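Local coordinates for DinB-like Protein (Bacillus cereus ATCC 10987, PDB 3DI5), which is of uncharacterised function but binds a divalent metal ion, nickel in this crystal, as a member of the DinB family of helical-bundle proteins, at residues 19-24 / 83-88. Numbering follows the deposited sequence.
Sequences STQKML and DGYRKV
Y85 packs on L24, Q21 and T20 where helices 6-26 and 78-99 run antiparallel in the DinB helical bundle; the short segments are at 156°, with axes 9.9 Å apart. Its CB starts against L24, whose CD1 lies 3.3 Å away and is nearly as near to CG. CG stands anti to the backbone N (chi1 -171°), which carries the ring across the interface. There Q21 OE1 lies at the ring edge, in plane, 3.4 Å from CD2. Farther out, T20 CG2 sits over one face, nearest CZ, 4.0 Å from the ring centroid, in a CH-pi contact. The phenol tip then abuts T20 CB, with OH hydrogen-bonded to Q129 OE1 of helix 118-142, while I50, V51 and I54 of helix 43-58 also pack on Y85. The bound nickel is about 13 Å from the Y85 side chain. On the more exposed flank the Q21 amide stacks on the R86 guanidinium, planes 24° apart. Although Q21 NE2 sits 3.3 Å from R86 NH2, both are donors; Q21 NE2 bonds instead to D25 OD1 and the A82 carbonyl, and R86 NH1 forms a salt bridge with D83 OD1, its hydrogen bond weak and bent.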
loop_
_atom_site.group_PDB
_atom_site.type_symbol
_atom_site.label_atom_id
_atom_site.label_comp_id
_atom_site.label_asym_id
_atom_site.label_seq_id
_atom_site.Cartn_x
_atom_site.Cartn_y
_atom_site.Cartn_z
ATOM N N SER A 19 -6.476 7.074 -4.863
ATOM C CA SER A 19 -7.614 6.168 -4.711
ATOM C C SER A 19 -7.617 5.429 -3.361
ATOM O O SER A 19 -8.644 5.310 -2.724
ATOM C CB SER A 19 -7.632 5.164 -5.878
ATOM O OG SER A 19 -8.413 4.012 -5.563
ATOM N N THR A 20 -6.463 4.945 -2.923
ATOM C CA THR A 20 -6.367 4.207 -1.673
ATOM C C THR A 20 -6.594 5.130 -0.488
ATOM O O THR A 20 -7.313 4.780 0.438
ATOM C CB THR A 20 -5.003 3.472 -1.564
ATOM O OG1 THR A 20 -4.859 2.626 -2.707
ATOM C CG2 THR A 20 -4.920 2.619 -0.307
ATOM N N GLN A 21 -5.999 6.318 -0.547
ATOM C CA GLN A 21 -6.095 7.300 0.525
ATOM C C GLN A 21 -7.529 7.781 0.728
ATOM O O GLN A 21 -7.936 8.012 1.869
ATOM C CB GLN A 21 -5.179 8.489 0.225
ATOM C CG GLN A 21 -5.103 9.538 1.332
ATOM C CD GLN A 21 -4.307 9.063 2.526
ATOM O OE1 GLN A 21 -3.102 8.857 2.431
ATOM N NE2 GLN A 21 -4.969 8.925 3.671
ATOM N N LYS A 22 -8.277 7.939 -0.366
ATOM C CA LYS A 22 -9.690 8.346 -0.302
ATOM C C LYS A 22 -10.527 7.320 0.461
ATOM O O LYS A 22 -11.391 7.678 1.258
ATOM C CB LYS A 22 -10.295 8.507 -1.701
ATOM C CG LYS A 22 -9.860 9.745 -2.468
ATOM C CD LYS A 22 -10.650 9.923 -3.795
ATOM C CE LYS A 22 -10.659 8.619 -4.624
ATOM N NZ LYS A 22 -11.109 8.840 -6.022
HETATM N N MSE A 23 -10.275 6.039 0.189
HETATM C CA MSE A 23 -10.963 4.979 0.891
HETATM C C MSE A 23 -10.592 4.937 2.375
HETATM O O MSE A 23 -11.469 4.916 3.241
HETATM C CB MSE A 23 -10.723 3.657 0.190
HETATM C CG MSE A 23 -11.451 3.627 -1.128
HETATM SE SE MSE A 23 -11.228 1.911 -1.788
HETATM C CE MSE A 23 -11.599 2.226 -3.672
ATOM N N LEU A 24 -9.306 5.004 2.665
ATOM C CA LEU A 24 -8.816 5.051 4.044
ATOM C C LEU A 24 -9.392 6.210 4.796
ATOM O O LEU A 24 -9.657 6.091 5.980
ATOM C CB LEU A 24 -7.270 5.111 4.092
ATOM C CG LEU A 24 -6.557 3.779 3.790
ATOM C CD1 LEU A 24 -5.052 3.928 3.849
ATOM C CD2 LEU A 24 -6.992 2.703 4.753
ATOM N N ASP A 83 -3.585 8.148 8.254
ATOM C CA ASP A 83 -2.435 9.039 8.378
ATOM C C ASP A 83 -1.122 8.304 8.166
ATOM O O ASP A 83 -0.250 8.784 7.454
ATOM C CB ASP A 83 -2.429 9.752 9.726
ATOM C CG ASP A 83 -3.507 10.827 9.818
ATOM O OD1 ASP A 83 -4.432 10.840 8.959
ATOM O OD2 ASP A 83 -3.452 11.647 10.752
ATOM N N GLY A 84 -0.996 7.131 8.782
ATOM C CA GLY A 84 0.076 6.183 8.463
ATOM C C GLY A 84 0.305 5.962 6.980
ATOM O O GLY A 84 1.433 6.056 6.519
ATOM N N TYR A 85 -0.750 5.659 6.233
ATOM C CA TYR A 85 -0.629 5.500 4.779
ATOM C C TYR A 85 -0.089 6.782 4.118
ATOM O O TYR A 85 0.798 6.712 3.282
ATOM C CB TYR A 85 -1.967 5.152 4.154
ATOM C CG TYR A 85 -1.862 4.768 2.692
ATOM C CD1 TYR A 85 -1.380 3.532 2.311
ATOM C CD2 TYR A 85 -2.224 5.659 1.696
ATOM C CE1 TYR A 85 -1.292 3.176 0.980
ATOM C CE2 TYR A 85 -2.115 5.333 0.374
ATOM C CZ TYR A 85 -1.657 4.092 0.015
ATOM O OH TYR A 85 -1.571 3.766 -1.311
ATOM N N ARG A 86 -0.626 7.938 4.499
ATOM C CA ARG A 86 -0.210 9.205 3.909
ATOM C C ARG A 86 1.278 9.417 4.155
ATOM O O ARG A 86 2.026 9.727 3.228
ATOM C CB ARG A 86 -1.007 10.377 4.493
ATOM C CG ARG A 86 -0.604 11.738 3.926
ATOM C CD ARG A 86 -1.496 12.879 4.389
ATOM N NE ARG A 86 -2.883 12.668 3.976
ATOM C CZ ARG A 86 -3.889 12.323 4.782
ATOM N NH1 ARG A 86 -3.708 12.167 6.099
ATOM N NH2 ARG A 86 -5.105 12.145 4.261
ATOM N N LYS A 87 1.679 9.224 5.410
ATOM C CA LYS A 87 3.052 9.439 5.891
ATOM C C LYS A 87 4.063 8.581 5.143
ATOM O O LYS A 87 5.068 9.098 4.630
ATOM C CB LYS A 87 3.125 9.092 7.386
ATOM C CG LYS A 87 3.975 9.996 8.235
ATOM C CD LYS A 87 3.719 9.713 9.719
ATOM N N VAL A 88 3.799 7.276 5.087
ATOM C CA VAL A 88 4.754 6.335 4.517
ATOM C C VAL A 88 4.803 6.406 2.986
ATOM O O VAL A 88 5.858 6.203 2.392
ATOM C CB VAL A 88 4.512 4.876 4.991
ATOM C CG1 VAL A 88 3.313 4.247 4.299
ATOM C CG2 VAL A 88 5.754 4.066 4.751
#